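DynF (Micromonospora chersina, PDB 6UBL) is of unknown function, but is a beta-barrel protein of the dynemicin (enediyne) biosynthetic pathway that holds palmitic acid in this structure and so probably binds a lipid-like ligand. Local coordinates at residues V81-I86 with G112-P117; E87-G92 with K99-L104. All coordinates share one frame; numbering follows the deposited sequence.

Contact 1: V81-I86 with G112-P117; sequences VYTNLI and GQIRTP
Tyr82 and Gln113 sit opposite each other in the register as a non-hydrogen-bonded pair in an antiparallel part of the beta-barrel wall. Their side chains run side by side in the same direction. Ring and amide planes are turned 45° apart, and Gln113 NE2 comes obliquely to within 3.8 Å of Tyr82 CE1. The Gln113 chain is extended beyond CG, and its NE2 is hydrogen-bonded to Tyr194 OH of the second subunit. Pro191 of that subunit packs on Tyr82, so this face belongs to the dimer contact.

The other face carries Val81, Thr83 and Ile114. Val81 and Ile114 meet with CB atoms 4.5 Å apart, and Ile114 also touches the bound palmitic acid. The two residues exchange backbone hydrogen bonds, as do Thr83 and Gly112. Thr83 OG1 lies between its own backbone N and carbonyl carbon (chi1 61°), which brings it over Gly112, 3.1 Å from Gly112 C.

Thr83 O is gripped twice, once by Asn84, whose amide is also held by Arg11 O and Val13 N. Gly112 N, at 2.9 Å from Thr83 O, and Asn84 ND2, at 2.8 Å from it, come from opposite faces of the carbonyl plane.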
ATOM      1  N   VAL A  81     -16.074  -8.214   9.289  1.00 23.28           N
ATOM      2  CA  VAL A  81     -16.822  -7.850   8.093  1.00 24.64           C
ATOM      3  C   VAL A  81     -15.820  -7.494   7.005  1.00 24.83           C
ATOM      4  O   VAL A  81     -14.891  -6.709   7.243  1.00 25.37           O
ATOM      5  CB  VAL A  81     -17.783  -6.677   8.366  1.00 24.09           C
ATOM      6  CG1 VAL A  81     -18.410  -6.180   7.071  1.00 24.27           C
ATOM      7  CG2 VAL A  81     -18.867  -7.097   9.358  1.00 25.73           C
ATOM      8  N   TYR A  82     -16.017  -8.061   5.817  1.00 21.70           N
ATOM      9  CA  TYR A  82     -15.220  -7.756   4.638  1.00 22.80           C
ATOM     10  C   TYR A  82     -15.996  -6.782   3.765  1.00 22.92           C
ATOM     11  O   TYR A  82     -17.219  -6.864   3.661  1.00 23.63           O
ATOM     12  CB  TYR A  82     -14.920  -9.049   3.884  1.00 22.58           C
ATOM     13  CG  TYR A  82     -13.978  -9.900   4.699  1.00 22.94           C
ATOM     14  CD1 TYR A  82     -12.608  -9.731   4.605  1.00 23.23           C
ATOM     15  CD2 TYR A  82     -14.469 -10.814   5.624  1.00 22.64           C
ATOM     16  CE1 TYR A  82     -11.740 -10.472   5.374  1.00 23.72           C
ATOM     17  CE2 TYR A  82     -13.611 -11.565   6.406  1.00 24.00           C
ATOM     18  CZ  TYR A  82     -12.244 -11.388   6.267  1.00 25.55           C
ATOM     19  OH  TYR A  82     -11.374 -12.129   7.038  1.00 28.19           O
ATOM     20  N   THR A  83     -15.290  -5.841   3.161  1.00 21.99           N
ATOM     21  CA  THR A  83     -15.924  -4.748   2.442  1.00 22.32           C
ATOM     22  C   THR A  83     -15.315  -4.625   1.055  1.00 21.78           C
ATOM     23  O   THR A  83     -14.163  -4.989   0.832  1.00 24.02           O
ATOM     24  CB  THR A  83     -15.728  -3.420   3.186  1.00 22.36           C
ATOM     25  OG1 THR A  83     -14.328  -3.143   3.286  1.00 21.75           O
ATOM     26  CG2 THR A  83     -16.329  -3.475   4.587  1.00 22.51           C
ATOM     27  N   ASN A  84     -16.111  -4.130   0.112  1.00 20.75           N
ATOM     28  CA  ASN A  84     -15.590  -3.645  -1.156  1.00 21.95           C
ATOM     29  C   ASN A  84     -16.146  -2.241  -1.364  1.00 23.77           C
ATOM     30  O   ASN A  84     -17.335  -2.005  -1.145  1.00 22.96           O
ATOM     31  CB  ASN A  84     -16.038  -4.457  -2.382  1.00 20.74           C
ATOM     32  CG  ASN A  84     -15.406  -5.844  -2.506  1.00 22.18           C
ATOM     33  OD1 ASN A  84     -15.818  -6.619  -3.376  1.00 23.94           O
ATOM     34  ND2 ASN A  84     -14.408  -6.160  -1.683  1.00 22.49           N
ATOM     35  N   LEU A  85     -15.306  -1.327  -1.839  1.00 21.98           N
ATOM     36  CA  LEU A  85     -15.749  -0.006  -2.269  1.00 21.40           C
ATOM     37  C   LEU A  85     -16.140  -0.146  -3.736  1.00 23.85           C
ATOM     38  O   LEU A  85     -15.286  -0.396  -4.588  1.00 24.75           O
ATOM     39  CB  LEU A  85     -14.620   1.002  -2.077  1.00 23.53           C
ATOM     40  CG  LEU A  85     -14.820   2.430  -2.554  1.00 27.77           C
ATOM     41  CD1 LEU A  85     -16.047   3.044  -1.914  1.00 29.48           C
ATOM     42  CD2 LEU A  85     -13.573   3.256  -2.244  1.00 25.81           C
ATOM     43  N   ILE A  86     -17.436  -0.025  -4.029  1.00 23.34           N
ATOM     44  CA  ILE A  86     -17.943  -0.350  -5.361  1.00 22.95           C
ATOM     45  C   ILE A  86     -18.265   0.864  -6.228  1.00 24.05           C
ATOM     46  O   ILE A  86     -18.400   0.712  -7.457  1.00 25.83           O
ATOM     47  CB  ILE A  86     -19.148  -1.314  -5.333  1.00 23.77           C
ATOM     48  CG1 ILE A  86     -20.378  -0.661  -4.685  1.00 24.48           C
ATOM     49  CG2 ILE A  86     -18.797  -2.600  -4.605  1.00 28.21           C
ATOM     50  CD1 ILE A  86     -21.630  -1.547  -4.739  1.00 25.62           C
ATOM     51  N   GLY A 112     -11.520  -3.977   1.583  1.00 21.92           N
ATOM     52  CA  GLY A 112     -11.083  -3.732   2.935  1.00 21.19           C
ATOM     53  C   GLY A 112     -11.748  -4.674   3.910  1.00 23.68           C
ATOM     54  O   GLY A 112     -12.399  -5.650   3.526  1.00 20.80           O
ATOM     55  N   GLN A 113     -11.555  -4.380   5.190  1.00 21.42           N
ATOM     56  CA  GLN A 113     -12.105  -5.230   6.234  1.00 20.78           C
ATOM     57  C   GLN A 113     -12.221  -4.456   7.537  1.00 22.14           C
ATOM     58  O   GLN A 113     -11.627  -3.385   7.717  1.00 23.43           O
ATOM     59  CB  GLN A 113     -11.284  -6.500   6.420  1.00 26.24           C
ATOM     60  CG  GLN A 113      -9.845  -6.258   6.821  1.00 25.17           C
ATOM     61  CD  GLN A 113      -9.028  -7.518   6.717  1.00 27.38           C
ATOM     62  OE1 GLN A 113      -8.147  -7.634   5.865  1.00 24.82           O
ATOM     63  NE2 GLN A 113      -9.331  -8.482   7.574  1.00 26.11           N
ATOM     64  N   ILE A 114     -13.018  -5.021   8.442  1.00 22.41           N
ATOM     65  CA  ILE A 114     -13.237  -4.484   9.781  1.00 21.59           C
ATOM     66  C   ILE A 114     -13.044  -5.635  10.756  1.00 21.01           C
ATOM     67  O   ILE A 114     -13.730  -6.661  10.647  1.00 22.64           O
ATOM     68  CB  ILE A 114     -14.653  -3.901   9.922  1.00 21.81           C
ATOM     69  CG1 ILE A 114     -14.923  -2.850   8.845  1.00 23.22           C
ATOM     70  CG2 ILE A 114     -14.832  -3.292  11.306  1.00 26.19           C
ATOM     71  CD1 ILE A 114     -16.349  -2.327   8.832  1.00 28.49           C
ATOM     72  N   ARG A 115     -12.095  -5.487  11.677  1.00 20.67           N
ATOM     73  CA  ARG A 115     -11.823  -6.534  12.646  1.00 22.60           C
ATOM     74  C   ARG A 115     -11.107  -5.962  13.860  1.00 22.25           C
ATOM     75  O   ARG A 115     -10.546  -4.867  13.821  1.00 23.97           O
ATOM     76  CB  ARG A 115     -11.026  -7.695  12.035  1.00 27.99           C
ATOM     77  CG  ARG A 115      -9.598  -7.362  11.534  1.00 27.94           C
ATOM     78  CD  ARG A 115      -8.730  -8.621  11.618  1.00 29.61           C
ATOM     79  NE  ARG A 115      -8.534  -8.926  13.031  1.00 32.70           N
ATOM     80  CZ  ARG A 115      -8.562 -10.136  13.588  1.00 34.05           C
ATOM     81  NH1 ARG A 115      -8.768 -11.224  12.859  1.00 36.49           N
ATOM     82  NH2 ARG A 115      -8.388 -10.252  14.901  1.00 33.15           N
ATOM     83  N   THR A 116     -11.127  -6.735  14.939  1.00 24.79           N
ATOM     84  CA  THR A 116     -10.375  -6.378  16.141  1.00 26.21           C
ATOM     85  C   THR A 116      -8.895  -6.212  15.801  1.00 25.37           C
ATOM     86  O   THR A 116      -8.304  -7.096  15.155  1.00 26.15           O
ATOM     87  CB  THR A 116     -10.544  -7.487  17.177  1.00 30.48           C
ATOM     88  OG1 THR A 116     -11.925  -7.594  17.555  1.00 30.04           O
ATOM     89  CG2 THR A 116      -9.661  -7.247  18.397  1.00 34.60           C
ATOM     90  N   PRO A 117      -8.268  -5.106  16.194  1.00 24.04           N
ATOM     91  CA  PRO A 117      -6.832  -4.943  15.954  1.00 23.93           C
ATOM     92  C   PRO A 117      -5.995  -5.796  16.898  1.00 23.59           C
ATOM     93  O   PRO A 117      -6.436  -6.201  17.975  1.00 27.86           O
ATOM     94  CB  PRO A 117      -6.603  -3.445  16.200  1.00 26.45           C
ATOM     95  CG  PRO A 117      -7.656  -3.098  17.236  1.00 26.55           C
ATOM     96  CD  PRO A 117      -8.857  -3.926  16.857  1.00 27.20           C
TER

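Contact 2: E87-G92 with K99-L104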
ATOM      1  N   GLU A  87     -18.390   2.048  -5.637  1.00 23.41           N
ATOM      2  CA  GLU A  87     -18.634   3.244  -6.426  1.00 22.93           C
ATOM      3  C   GLU A  87     -18.300   4.436  -5.542  1.00 23.44           C
ATOM      4  O   GLU A  87     -18.479   4.378  -4.319  1.00 24.58           O
ATOM      5  CB  GLU A  87     -20.106   3.347  -6.868  1.00 25.75           C
ATOM      6  CG  GLU A  87     -20.332   4.324  -8.019  1.00 28.22           C
ATOM      7  CD  GLU A  87     -21.763   4.334  -8.521  1.00 29.19           C
ATOM      8  OE1 GLU A  87     -22.632   3.728  -7.866  1.00 29.52           O
ATOM      9  OE2 GLU A  87     -22.018   4.930  -9.595  1.00 31.09           O
ATOM     10  N   MET A  88     -17.775   5.494  -6.162  0.55 25.82           N
ATOM     11  CA  MET A  88     -17.410   6.709  -5.449  0.55 27.21           C
ATOM     12  C   MET A  88     -17.613   7.904  -6.367  0.55 26.81           C
ATOM     13  O   MET A  88     -17.550   7.784  -7.596  0.55 26.67           O
ATOM     14  CB  MET A  88     -15.942   6.673  -5.014  0.55 26.51           C
ATOM     15  CG  MET A  88     -15.454   7.886  -4.235  0.55 27.24           C
ATOM     16  SD  MET A  88     -13.809   7.547  -3.580  0.55 29.95           S
ATOM     17  CE  MET A  88     -12.834   7.379  -5.064  0.55 29.47           C
ATOM     18  N   LYS A  89     -17.870   9.055  -5.755  1.00 25.57           N
ATOM     19  CA  LYS A  89     -17.720  10.333  -6.444  1.00 25.27           C
ATOM     20  C   LYS A  89     -17.391  11.372  -5.379  1.00 26.34           C
ATOM     21  O   LYS A  89     -18.212  11.629  -4.492  1.00 28.08           O
ATOM     22  CB  LYS A  89     -18.981  10.745  -7.210  1.00 27.49           C
ATOM     23  CG  LYS A  89     -18.774  12.030  -8.020  1.00 34.12           C
ATOM     24  CD  LYS A  89     -19.942  12.374  -8.942  1.00 43.02           C
ATOM     25  CE  LYS A  89     -19.556  13.467  -9.951  1.00 57.98           C
ATOM     26  NZ  LYS A  89     -20.611  13.729 -10.973  1.00 69.21           N
ATOM     27  N   MET A  90     -16.197  11.953  -5.444  1.00 26.87           N
ATOM     28  CA  MET A  90     -15.858  13.093  -4.605  1.00 28.76           C
ATOM     29  C   MET A  90     -15.370  14.224  -5.495  1.00 29.66           C
ATOM     30  O   MET A  90     -14.654  13.992  -6.471  1.00 29.78           O
ATOM     31  CB  MET A  90     -14.789  12.738  -3.590  1.00 29.57           C
ATOM     32  CG  MET A  90     -15.225  11.658  -2.635  1.00 27.48           C
ATOM     33  SD  MET A  90     -13.991  11.294  -1.399  1.00 33.93           S
ATOM     34  CE  MET A  90     -14.270  12.663  -0.279  1.00 29.07           C
ATOM     35  N   VAL A  91     -15.741  15.449  -5.146  1.00 28.24           N
ATOM     36  CA  VAL A  91     -15.411  16.616  -5.951  1.00 27.73           C
ATOM     37  C   VAL A  91     -14.768  17.671  -5.064  1.00 30.45           C
ATOM     38  O   VAL A  91     -15.227  17.928  -3.945  1.00 30.54           O
ATOM     39  CB  VAL A  91     -16.662  17.187  -6.657  1.00 30.91           C
ATOM     40  CG1 VAL A  91     -16.302  18.442  -7.447  1.00 36.54           C
ATOM     41  CG2 VAL A  91     -17.292  16.137  -7.559  1.00 32.39           C
ATOM     42  N   GLY A  92     -13.722  18.307  -5.588  1.00 32.15           N
ATOM     43  CA  GLY A  92     -13.095  19.425  -4.914  1.00 34.01           C
ATOM     44  C   GLY A  92     -12.590  20.401  -5.953  1.00 31.97           C
ATOM     45  O   GLY A  92     -12.494  20.086  -7.143  1.00 33.82           O
ATOM     46  N   LYS A  99     -11.136  21.969 -10.995  1.00 35.45           N
ATOM     47  CA  LYS A  99     -12.061  21.046 -10.346  1.00 33.30           C
ATOM     48  C   LYS A  99     -11.558  19.619 -10.515  1.00 29.22           C
ATOM     49  O   LYS A  99     -11.328  19.163 -11.641  1.00 32.89           O
ATOM     50  CB  LYS A  99     -13.451  21.191 -10.972  1.00 37.45           C
ATOM     51  CG  LYS A  99     -14.546  20.345 -10.347  1.00 50.64           C
ATOM     52  CD  LYS A  99     -15.897  20.657 -10.989  1.00 77.02           C
ATOM     53  CE  LYS A  99     -17.014  20.660  -9.945  1.00 99.58           C
ATOM     54  NZ  LYS A  99     -17.974  21.794 -10.119  1.00113.04           N
ATOM     55  N   ILE A 100     -11.409  18.913  -9.397  1.00 30.86           N
ATOM     56  CA  ILE A 100     -10.889  17.553  -9.374  1.00 30.83           C
ATOM     57  C   ILE A 100     -12.032  16.623  -8.981  1.00 31.17           C
ATOM     58  O   ILE A 100     -12.713  16.852  -7.966  1.00 30.17           O
ATOM     59  CB  ILE A 100      -9.719  17.423  -8.381  1.00 30.35           C
ATOM     60  CG1 ILE A 100      -8.622  18.448  -8.714  1.00 30.56           C
ATOM     61  CG2 ILE A 100      -9.154  16.004  -8.392  1.00 29.52           C
ATOM     62  CD1 ILE A 100      -7.544  18.574  -7.646  1.00 31.27           C
ATOM     63  N   THR A 101     -12.247  15.580  -9.783  1.00 27.91           N
ATOM     64  CA  THR A 101     -13.273  14.582  -9.512  1.00 26.37           C
ATOM     65  C   THR A 101     -12.601  13.234  -9.313  1.00 28.05           C
ATOM     66  O   THR A 101     -11.822  12.793 -10.168  1.00 28.65           O
ATOM     67  CB  THR A 101     -14.287  14.519 -10.666  1.00 27.00           C
ATOM     68  OG1 THR A 101     -14.895  15.792 -10.839  1.00 30.12           O
ATOM     69  CG2 THR A 101     -15.367  13.480 -10.363  1.00 29.66           C
ATOM     70  N   VAL A 102     -12.897  12.595  -8.183  1.00 26.48           N
ATOM     71  CA  VAL A 102     -12.281  11.331  -7.805  1.00 26.26           C
ATOM     72  C   VAL A 102     -13.329  10.234  -7.875  1.00 28.10           C
ATOM     73  O   VAL A 102     -14.392  10.337  -7.255  1.00 26.58           O
ATOM     74  CB  VAL A 102     -11.637  11.417  -6.414  1.00 27.03           C
ATOM     75  CG1 VAL A 102     -10.886  10.137  -6.104  1.00 27.50           C
ATOM     76  CG2 VAL A 102     -10.699  12.613  -6.326  1.00 26.72           C
ATOM     77  N   THR A 103     -13.028   9.192  -8.647  1.00 25.44           N
ATOM     78  CA  THR A 103     -13.892   8.034  -8.821  1.00 24.34           C
ATOM     79  C   THR A 103     -13.024   6.787  -8.708  1.00 24.48           C
ATOM     80  O   THR A 103     -11.811   6.874  -8.504  1.00 26.19           O
ATOM     81  CB  THR A 103     -14.589   8.104 -10.179  1.00 27.45           C
ATOM     82  OG1 THR A 103     -13.603   8.176 -11.210  1.00 28.41           O
ATOM     83  CG2 THR A 103     -15.490   9.340 -10.262  1.00 29.14           C
ATOM     84  N   LEU A 104     -13.637   5.618  -8.839  1.00 24.45           N
ATOM     85  CA  LEU A 104     -12.872   4.382  -8.797  1.00 24.45           C
ATOM     86  C   LEU A 104     -12.294   4.012 -10.160  1.00 24.13           C
ATOM     87  O   LEU A 104     -12.912   4.220 -11.207  1.00 25.92           O
ATOM     88  CB  LEU A 104     -13.744   3.219  -8.317  1.00 24.66           C
ATOM     89  CG  LEU A 104     -14.306   3.337  -6.906  1.00 27.80           C
ATOM     90  CD1 LEU A 104     -15.134   2.081  -6.624  1.00 29.54           C
ATOM     91  CD2 LEU A 104     -13.225   3.520  -5.871  1.00 28.64           C
TER
HETATM   92  O   HOH W   1     -16.702   5.116  -8.972  1.00 26.10           O
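The beta hairpin of strands 81-92 and 100-104 forms part of the barrel wall, and this contact is its antiparallel pairing. Met90 with Val102 and Gly92 with Ile100 are hydrogen-bonded pairs, each closed by two N-H to O=C bonds. The bond from Val102 N to Met90 O is 2.8 Å long and nearly straight, at 171°. Val91 and Thr101 form the non-hydrogen-bonded pair between them.

At Met88 and Leu104, the far end of this pairing from Gly92, a water stands in for a direct bond. It accepts from both Met88 N and Leu104 N, at 3.0 Å from Met88 N, and bridges the two strands.

The Met88 side chain points to strand 100-104, with CG anti to the backbone N (chi1 -179°). In one of its two conformers the bend at chi3 brings CE to 3.5 Å from Val102 CG1 and 4.0 Å from Leu104 CD2; the other conformer makes these contacts less certain. Met88 and Val102 both touch the bound palmitic acid. Leu104 turns its other methyl, CD1, to the backbone, 3.4 Å from Glu87 N. With an alanine here, both methyls would go, and the backbone at Glu87 is likely to lose the cover of CD1.

On the other face Val91 and Thr101 lie side by side. Lys99 folds its bent chain across Val91, and its CE presses tightly on Val91 CG1 at 3.4 Å. Lys89 lies farther along this face, with its CE 4.2 Å from Thr101 CG2. Glu87 points away from the hairpin partner and forms a salt bridge with Arg65.

A mostly polar face with Lys89, Thr101 and Lys99, backed by an apolar face where Met88 and Val102 touch palmitic acid, is consistent with the wall of a beta barrel that encloses a lipid-like ligand.

How the contacts relate
Of the strands in these contacts, 81-92 comes first along the chain, and it serves both. Its first half, 81-86, belongs to contact 1 and its second half, 87-92, to contact 2. After a short turn the chain comes back as 99-104, and contact 2 closes this small hairpin loop. The next strand, 108-115, then returns to the first half of strand 81-92, and contact 1 closes a wider loop that contains the hairpin. The contacts therefore nest and do not cross. They meet where Leu104 CD1 packs on Leu85 O, at 3.2 Å. Strand 129-141 pairs with both 100-104 and 108-115, so the two contacts form one continuous piece of barrel wall.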